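Long-range contacts in MxaA (Stigmatella aurantiaca, PDB 4W4T), which probably uses NADPH to release the finished myxalamid chain by reduction, acting as the terminal reductase domain of a PKS-NRPS assembly line: residues Ser192-Gly197 / Val377-Gly382; Ile241-Arg246 / Thr307-Asn312. All blocks are in the same frame, centred on the assembly; numbering follows the deposited sequence.

Overall arrangement
Starting from the N terminus, the chain builds the first strands of the Rossmann sheet, leaves strand 185-188, and enters the loop that holds Ser-192-Gly-197, one half of contact 1. Helix 217-234 follows, then strand 239-248, where contact 2 begins. Sixty residues later strand 307-310 lies down beside it and closes that shorter loop within the sheet. Only after helix 352-362 does Val-377-Gly-382 return to Ser-192-Gly-197, so the long loop of contact 1 encloses all of contact 2. The two contacts, their centres about 9 Å apart, touch: Asp-380 O meets His-309 ND1, and Val-193 lies against Arg-243, tying the late loop to the sheet.

Contact 1 (Ser192-Gly197 / Val377-Gly382); sequences SVLPLG and VVCDSG
In this NADPH-dependent Rossmann domain, the loop after strand 185-188 meets a late, extended segment of the chain: Leu-194 packs on Val-377 and Cys-379, Leu-196 on Val-377. The loop runs on towards helix 217-234, which carries the NADPH-binding residues Tyr-218 and Lys-222; the side chains of Leu-196 and Tyr-218 are about 10 Å apart, so this contact lies near the cofactor site without forming it. No hydrogen bond crosses between the two segments. The backbone of 377-382 is held instead by Ile-202, which bonds with both Val-378 and Asp-380.

Val-377 sits at the centre, with its CA 4.7 Å from the CA of Leu-196. Its branch CG2 stands opposite the backbone N (chi1 to CG1 57°), and this turns the methyl to the loop: CG2 lies 4.0 Å from Pro-195 O and 4.1 Å from Leu-194 CD1. The leucine and valine side chains meet roughly at right angles. That same CD1 also touches Cys-379 SG at 3.7 Å, so one methyl of Leu-194 serves two partners. Leu-196 works from the other end, resting CD2 3.8 Å from Val-377 N and also against its CB; this leucine is the more exposed of the two. His-309 of strand 307-310 touches both Leu-194 and Cys-379, and Arg-243 touches Leu-194, which sets the contact against these two side chains of the sheet.

Further along, the segment turns into helix 382-388. An Asx turn lies at the start of the helix: Gly-382 N donates to Asp-380 OD2 at 3.1 Å with an N-H...O angle of 161°, reaching the oxygen from well above the carboxylate plane.

Contact 2 (Ile241-Arg246 / Thr307-Asn312); sequences ILRPGR and TYHLVN
Ile-241 to Pro-244 pair with Thr-307 to Leu-310 as parallel strands, their directions 19° apart. Four backbone hydrogen bonds lace them together: Tyr-308 N to Ile-241 O, Arg-243 N to Tyr-308 O (2.8 Å), Leu-310 N to Arg-243 O and, past the strand end, Gly-245 N to Leu-310 O (3.0 Å). Arg-243 thus both gives and accepts within the ladder.

The polar side-chain contact joins Arg-243 and His-309, which lie side by side and point the same way. Extended from CG to NE, the arginine brings NH1 within 3.0 Å of His-309 NE2, close to both the ring plane and the guanidinium plane; the two planes are 23° apart. NH2 makes a salt bridge to Glu-226, and ND1 of His-309 bonds to Asp-380 O, consistent with a proton on ND1. Thr-307 CG2 lies over one face of the guanidinium, offset toward its rim, 3.8 Å from CZ, while Thr-307 OG1 bonds to Arg-230. A leucine replacing Arg-243 would probably leave Glu-226 without its charged mate and His-309 NE2 without its donor.

The apolar contacts lie on the sheet face that carries Leu-242 and Leu-310: Leu-310 CD1 packs on Leu-242 CB at 4.1 Å, and both leucines touch Ile-294. Such a parallel pair, with helix 287-298 on this face and helix 217-234 on the other, is in keeping with the three-layer Rossmann-type fold of short-chain dehydrogenases.

Contact 1 (Ser192-Gly197 / Val377-Gly382)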
ATOM      1  N   SER A 192       1.345  -6.022 -21.121  1.00 14.49           N
ATOM      2  CA  SER A 192       1.866  -6.644 -19.895  1.00 16.55           C
ATOM      3  C   SER A 192       1.675  -8.163 -19.833  1.00 14.97           C
ATOM      4  O   SER A 192       2.103  -8.803 -18.860  1.00 15.38           O
ATOM      5  CB  SER A 192       1.236  -5.995 -18.666  1.00 15.82           C
ATOM      6  OG  SER A 192       1.673  -4.658 -18.577  1.00 20.26           O
ATOM      7  N   VAL A 193       1.057  -8.765 -20.850  1.00 13.13           N
ATOM      8  CA  VAL A 193       1.072 -10.224 -20.932  1.00 13.07           C
ATOM      9  C   VAL A 193       2.444 -10.740 -21.394  1.00 15.93           C
ATOM     10  O   VAL A 193       2.686 -11.955 -21.397  1.00 15.58           O
ATOM     11  CB  VAL A 193      -0.021 -10.781 -21.882  1.00 12.96           C
ATOM     12  CG1 VAL A 193      -1.378 -10.248 -21.484  1.00 12.21           C
ATOM     13  CG2 VAL A 193       0.294 -10.464 -23.356  1.00 14.23           C
ATOM     14  N   LEU A 194       3.321  -9.812 -21.779  1.00 13.46           N
ATOM     15  CA  LEU A 194       4.665 -10.127 -22.290  1.00 15.61           C
ATOM     16  C   LEU A 194       5.762  -9.966 -21.232  1.00 17.98           C
ATOM     17  O   LEU A 194       5.665  -9.107 -20.349  1.00 19.44           O
ATOM     18  CB  LEU A 194       5.002  -9.224 -23.487  1.00 15.61           C
ATOM     19  CG  LEU A 194       4.033  -9.202 -24.668  1.00 16.51           C
ATOM     20  CD1 LEU A 194       4.447  -8.105 -25.675  1.00 17.03           C
ATOM     21  CD2 LEU A 194       3.969 -10.562 -25.349  1.00 17.10           C
ATOM     22  N   PRO A 195       6.826 -10.777 -21.330  1.00 19.82           N
ATOM     23  CA  PRO A 195       7.951 -10.630 -20.393  1.00 18.90           C
ATOM     24  C   PRO A 195       8.669  -9.296 -20.567  1.00 19.36           C
ATOM     25  O   PRO A 195       8.743  -8.781 -21.687  1.00 16.81           O
ATOM     26  CB  PRO A 195       8.880 -11.787 -20.767  1.00 23.33           C
ATOM     27  CG  PRO A 195       8.586 -12.054 -22.214  1.00 22.43           C
ATOM     28  CD  PRO A 195       7.093 -11.796 -22.364  1.00 20.82           C
ATOM     29  N   LEU A 196       9.184  -8.757 -19.464  1.00 18.24           N
ATOM     30  CA  LEU A 196       9.932  -7.512 -19.457  1.00 19.07           C
ATOM     31  C   LEU A 196      11.411  -7.792 -19.639  1.00 22.57           C
ATOM     32  O   LEU A 196      11.866  -8.895 -19.354  1.00 22.79           O
ATOM     33  CB  LEU A 196       9.729  -6.772 -18.138  1.00 23.46           C
ATOM     34  CG  LEU A 196       8.297  -6.569 -17.647  1.00 23.10           C
ATOM     35  CD1 LEU A 196       8.337  -6.041 -16.220  1.00 23.83           C
ATOM     36  CD2 LEU A 196       7.568  -5.605 -18.570  1.00 23.95           C
ATOM     37  N   GLY A 197      12.167  -6.793 -20.080  1.00 21.60           N
ATOM     38  CA  GLY A 197      13.612  -6.916 -20.081  1.00 23.20           C
ATOM     39  C   GLY A 197      14.245  -7.428 -21.369  1.00 25.25           C
ATOM     40  O   GLY A 197      15.470  -7.506 -21.465  1.00 23.87           O
ATOM     41  N   VAL A 377       8.845  -3.365 -21.330  1.00 20.60           N
ATOM     42  CA  VAL A 377       8.735  -4.129 -22.559  1.00 20.08           C
ATOM     43  C   VAL A 377       8.795  -3.212 -23.775  1.00 18.59           C
ATOM     44  O   VAL A 377       8.297  -2.092 -23.752  1.00 19.40           O
ATOM     45  CB  VAL A 377       7.429  -4.966 -22.593  1.00 17.76           C
ATOM     46  CG1 VAL A 377       6.231  -4.080 -22.433  1.00 22.53           C
ATOM     47  CG2 VAL A 377       7.341  -5.758 -23.880  1.00 20.33           C
ATOM     48  N   VAL A 378       9.441  -3.692 -24.825  1.00 18.85           N
ATOM     49  CA  VAL A 378       9.475  -2.993 -26.096  1.00 20.60           C
ATOM     50  C   VAL A 378       8.747  -3.849 -27.115  1.00 17.79           C
ATOM     51  O   VAL A 378       9.048  -5.032 -27.239  1.00 18.93           O
ATOM     52  CB  VAL A 378      10.920  -2.726 -26.549  1.00 20.08           C
ATOM     53  CG1 VAL A 378      10.943  -1.918 -27.834  1.00 22.69           C
ATOM     54  CG2 VAL A 378      11.671  -2.021 -25.452  1.00 23.83           C
ATOM     55  N   CYS A 379       7.788  -3.250 -27.821  1.00 18.22           N
ATOM     56  CA  CYS A 379       6.893  -3.965 -28.735  1.00 19.07           C
ATOM     57  C   CYS A 379       7.007  -3.476 -30.161  1.00 17.85           C
ATOM     58  O   CYS A 379       7.103  -2.270 -30.401  1.00 20.60           O
ATOM     59  CB  CYS A 379       5.432  -3.810 -28.303  1.00 17.22           C
ATOM     60  SG  CYS A 379       5.118  -4.618 -26.766  1.00 21.78           S
ATOM     61  N   ASP A 380       6.983  -4.415 -31.096  1.00 19.95           N
ATOM     62  CA  ASP A 380       6.868  -4.077 -32.511  1.00 21.23           C
ATOM     63  C   ASP A 380       5.403  -3.837 -32.853  1.00 21.47           C
ATOM     64  O   ASP A 380       4.524  -4.451 -32.249  1.00 18.57           O
ATOM     65  CB  ASP A 380       7.449  -5.185 -33.381  1.00 21.56           C
ATOM     66  CG  ASP A 380       7.435  -4.826 -34.856  1.00 24.90           C
ATOM     67  OD1 ASP A 380       8.267  -3.989 -35.263  1.00 25.99           O
ATOM     68  OD2 ASP A 380       6.589  -5.363 -35.601  1.00 22.12           O
ATOM     69  N   SER A 381       5.136  -2.943 -33.807  1.00 19.25           N
ATOM     70  CA  SER A 381       3.756  -2.626 -34.173  1.00 20.86           C
ATOM     71  C   SER A 381       3.540  -2.599 -35.687  1.00 20.65           C
ATOM     72  O   SER A 381       2.603  -1.960 -36.184  1.00 17.87           O
ATOM     73  CB  SER A 381       3.341  -1.288 -33.557  1.00 20.52           C
ATOM     74  OG  SER A 381       4.267  -0.257 -33.869  1.00 22.28           O
ATOM     75  N   GLY A 382       4.392  -3.321 -36.410  1.00 21.30           N
ATOM     76  CA  GLY A 382       4.372  -3.300 -37.861  1.00 21.41           C
ATOM     77  C   GLY A 382       3.059  -3.779 -38.458  1.00 24.52           C
ATOM     78  O   GLY A 382       2.618  -3.236 -39.471  1.00 22.00           O
TER

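Contact 2 (Ile241-Arg246 / Thr307-Asn312)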
ATOM      1  N   ILE A 241      -7.437  -9.536 -30.913  1.00 14.76           N
ATOM      2  CA  ILE A 241      -6.735  -9.307 -29.652  1.00 15.69           C
ATOM      3  C   ILE A 241      -5.905  -8.045 -29.738  1.00 15.11           C
ATOM      4  O   ILE A 241      -4.976  -7.962 -30.526  1.00 14.72           O
ATOM      5  CB  ILE A 241      -5.840 -10.499 -29.285  1.00 13.13           C
ATOM      6  CG1 ILE A 241      -6.722 -11.751 -29.114  1.00 13.78           C
ATOM      7  CG2 ILE A 241      -5.020 -10.191 -28.022  1.00 13.98           C
ATOM      8  CD1 ILE A 241      -5.935 -13.027 -28.837  1.00 15.28           C
ATOM      9  N   LEU A 242      -6.277  -7.060 -28.927  1.00 14.53           N
ATOM     10  CA  LEU A 242      -5.664  -5.740 -28.941  1.00 14.42           C
ATOM     11  C   LEU A 242      -4.884  -5.530 -27.653  1.00 13.26           C
ATOM     12  O   LEU A 242      -5.458  -5.606 -26.574  1.00 12.16           O
ATOM     13  CB  LEU A 242      -6.744  -4.668 -29.100  1.00 15.03           C
ATOM     14  CG  LEU A 242      -7.650  -5.086 -30.259  1.00 18.27           C
ATOM     15  CD1 LEU A 242      -9.112  -4.773 -30.024  1.00 17.36           C
ATOM     16  CD2 LEU A 242      -7.138  -4.462 -31.530  1.00 16.56           C
ATOM     17  N   ARG A 243      -3.582  -5.261 -27.773  1.00 12.15           N
ATOM     18  CA  ARG A 243      -2.723  -5.072 -26.607  1.00 12.91           C
ATOM     19  C   ARG A 243      -2.222  -3.633 -26.543  1.00 13.57           C
ATOM     20  O   ARG A 243      -1.246  -3.289 -27.206  1.00 14.74           O
ATOM     21  CB  ARG A 243      -1.511  -6.011 -26.660  1.00 12.86           C
ATOM     22  CG  ARG A 243      -1.801  -7.497 -26.704  1.00 13.14           C
ATOM     23  CD  ARG A 243      -0.472  -8.256 -26.906  1.00 14.51           C
ATOM     24  NE  ARG A 243      -0.589  -9.704 -26.748  1.00 13.58           N
ATOM     25  CZ  ARG A 243       0.291 -10.580 -27.220  1.00 13.39           C
ATOM     26  NH1 ARG A 243       1.352 -10.165 -27.911  1.00 13.46           N
ATOM     27  NH2 ARG A 243       0.112 -11.876 -27.003  1.00 14.92           N
ATOM     28  N   PRO A 244      -2.890  -2.785 -25.755  1.00 14.85           N
ATOM     29  CA  PRO A 244      -2.419  -1.412 -25.579  1.00 13.55           C
ATOM     30  C   PRO A 244      -1.126  -1.368 -24.779  1.00 14.22           C
ATOM     31  O   PRO A 244      -0.928  -2.234 -23.945  1.00 13.83           O
ATOM     32  CB  PRO A 244      -3.556  -0.744 -24.801  1.00 14.73           C
ATOM     33  CG  PRO A 244      -4.752  -1.645 -25.016  1.00 14.47           C
ATOM     34  CD  PRO A 244      -4.170  -3.019 -25.068  1.00 15.01           C
ATOM     35  N   GLY A 245      -0.273  -0.392 -25.045  1.00 15.69           N
ATOM     36  CA  GLY A 245       0.891  -0.150 -24.212  1.00 17.18           C
ATOM     37  C   GLY A 245       0.529   0.682 -22.998  1.00 19.13           C
ATOM     38  O   GLY A 245      -0.496   0.463 -22.354  1.00 17.59           O
ATOM     39  N   ARG A 246       1.378   1.653 -22.679  1.00 20.58           N
ATOM     40  CA  ARG A 246       1.120   2.557 -21.570  1.00 17.72           C
ATOM     41  C   ARG A 246       0.208   3.676 -22.072  1.00 17.83           C
ATOM     42  O   ARG A 246       0.645   4.564 -22.818  1.00 16.68           O
ATOM     43  CB  ARG A 246       2.428   3.120 -21.015  1.00 18.16           C
ATOM     44  CG  ARG A 246       2.240   4.207 -19.986  1.00 18.66           C
ATOM     45  CD  ARG A 246       3.592   4.714 -19.479  1.00 21.39           C
ATOM     46  NE  ARG A 246       4.306   3.713 -18.689  1.00 26.53           N
ATOM     47  CZ  ARG A 246       5.472   3.181 -19.040  1.00 28.84           C
ATOM     48  NH1 ARG A 246       6.052   3.556 -20.174  1.00 22.74           N
ATOM     49  NH2 ARG A 246       6.063   2.275 -18.259  1.00 25.14           N
ATOM     50  N   THR A 307      -3.442 -10.315 -33.721  1.00 16.38           N
ATOM     51  CA  THR A 307      -3.043  -9.611 -32.505  1.00 16.31           C
ATOM     52  C   THR A 307      -2.360  -8.308 -32.897  1.00 16.47           C
ATOM     53  O   THR A 307      -1.555  -8.296 -33.829  1.00 16.98           O
ATOM     54  CB  THR A 307      -2.096 -10.492 -31.645  1.00 16.34           C
ATOM     55  OG1 THR A 307      -2.825 -11.633 -31.171  1.00 18.18           O
ATOM     56  CG2 THR A 307      -1.508  -9.714 -30.436  1.00 14.87           C
ATOM     57  N   TYR A 308      -2.690  -7.211 -32.215  1.00 16.84           N
ATOM     58  CA  TYR A 308      -2.087  -5.918 -32.523  1.00 15.31           C
ATOM     59  C   TYR A 308      -1.532  -5.238 -31.284  1.00 16.72           C
ATOM     60  O   TYR A 308      -2.135  -5.259 -30.211  1.00 15.55           O
ATOM     61  CB  TYR A 308      -3.104  -5.003 -33.213  1.00 16.69           C
ATOM     62  CG  TYR A 308      -3.619  -5.615 -34.494  1.00 19.76           C
ATOM     63  CD1 TYR A 308      -2.926  -5.456 -35.687  1.00 18.69           C
ATOM     64  CD2 TYR A 308      -4.772  -6.395 -34.497  1.00 18.37           C
ATOM     65  CE1 TYR A 308      -3.379  -6.034 -36.868  1.00 18.60           C
ATOM     66  CE2 TYR A 308      -5.236  -6.976 -35.669  1.00 20.80           C
ATOM     67  CZ  TYR A 308      -4.539  -6.797 -36.848  1.00 19.84           C
ATOM     68  OH  TYR A 308      -4.995  -7.380 -38.011  1.00 20.54           O
ATOM     69  N   HIS A 309      -0.357  -4.645 -31.448  1.00 14.76           N
ATOM     70  CA  HIS A 309       0.271  -3.894 -30.377  1.00 14.64           C
ATOM     71  C   HIS A 309      -0.053  -2.431 -30.541  1.00 15.58           C
ATOM     72  O   HIS A 309       0.448  -1.770 -31.458  1.00 15.50           O
ATOM     73  CB  HIS A 309       1.775  -4.125 -30.375  1.00 13.78           C
ATOM     74  CG  HIS A 309       2.169  -5.484 -29.892  1.00 15.19           C
ATOM     75  ND1 HIS A 309       3.425  -6.017 -30.097  1.00 16.58           N
ATOM     76  CD2 HIS A 309       1.468  -6.425 -29.213  1.00 16.01           C
ATOM     77  CE1 HIS A 309       3.483  -7.222 -29.557  1.00 16.91           C
ATOM     78  NE2 HIS A 309       2.310  -7.490 -29.008  1.00 15.99           N
ATOM     79  N   LEU A 310      -0.912  -1.920 -29.665  1.00 13.88           N
ATOM     80  CA  LEU A 310      -1.310  -0.526 -29.757  1.00 14.78           C
ATOM     81  C   LEU A 310      -0.383   0.296 -28.880  1.00 15.76           C
ATOM     82  O   LEU A 310      -0.741   0.720 -27.783  1.00 14.64           O
ATOM     83  CB  LEU A 310      -2.776  -0.348 -29.362  1.00 12.21           C
ATOM     84  CG  LEU A 310      -3.712  -1.263 -30.154  1.00 15.75           C
ATOM     85  CD1 LEU A 310      -5.184  -0.948 -29.838  1.00 13.81           C
ATOM     86  CD2 LEU A 310      -3.436  -1.145 -31.648  1.00 18.07           C
ATOM     87  N   VAL A 311       0.827   0.480 -29.395  1.00 14.97           N
ATOM     88  CA  VAL A 311       1.897   1.192 -28.720  1.00 14.59           C
ATOM     89  C   VAL A 311       2.380   2.316 -29.615  1.00 15.35           C
ATOM     90  O   VAL A 311       2.174   2.292 -30.825  1.00 16.35           O
ATOM     91  CB  VAL A 311       3.076   0.260 -28.389  1.00 17.75           C
ATOM     92  CG1 VAL A 311       2.603  -0.914 -27.499  1.00 18.00           C
ATOM     93  CG2 VAL A 311       3.695  -0.273 -29.680  1.00 16.71           C
ATOM     94  N   ASN A 312       3.030   3.300 -29.016  1.00 16.43           N
ATOM     95  CA  ASN A 312       3.658   4.356 -29.789  1.00 16.90           C
ATOM     96  C   ASN A 312       4.832   3.765 -30.566  1.00 18.84           C
ATOM     97  O   ASN A 312       5.751   3.202 -29.968  1.00 17.75           O
ATOM     98  CB  ASN A 312       4.111   5.490 -28.872  1.00 17.63           C
ATOM     99  CG  ASN A 312       4.275   6.807 -29.614  1.00 19.12           C
ATOM    100  OD1 ASN A 312       4.681   6.824 -30.772  1.00 20.75           O
ATOM    101  ND2 ASN A 312       3.941   7.906 -28.955  1.00 18.19           N
TER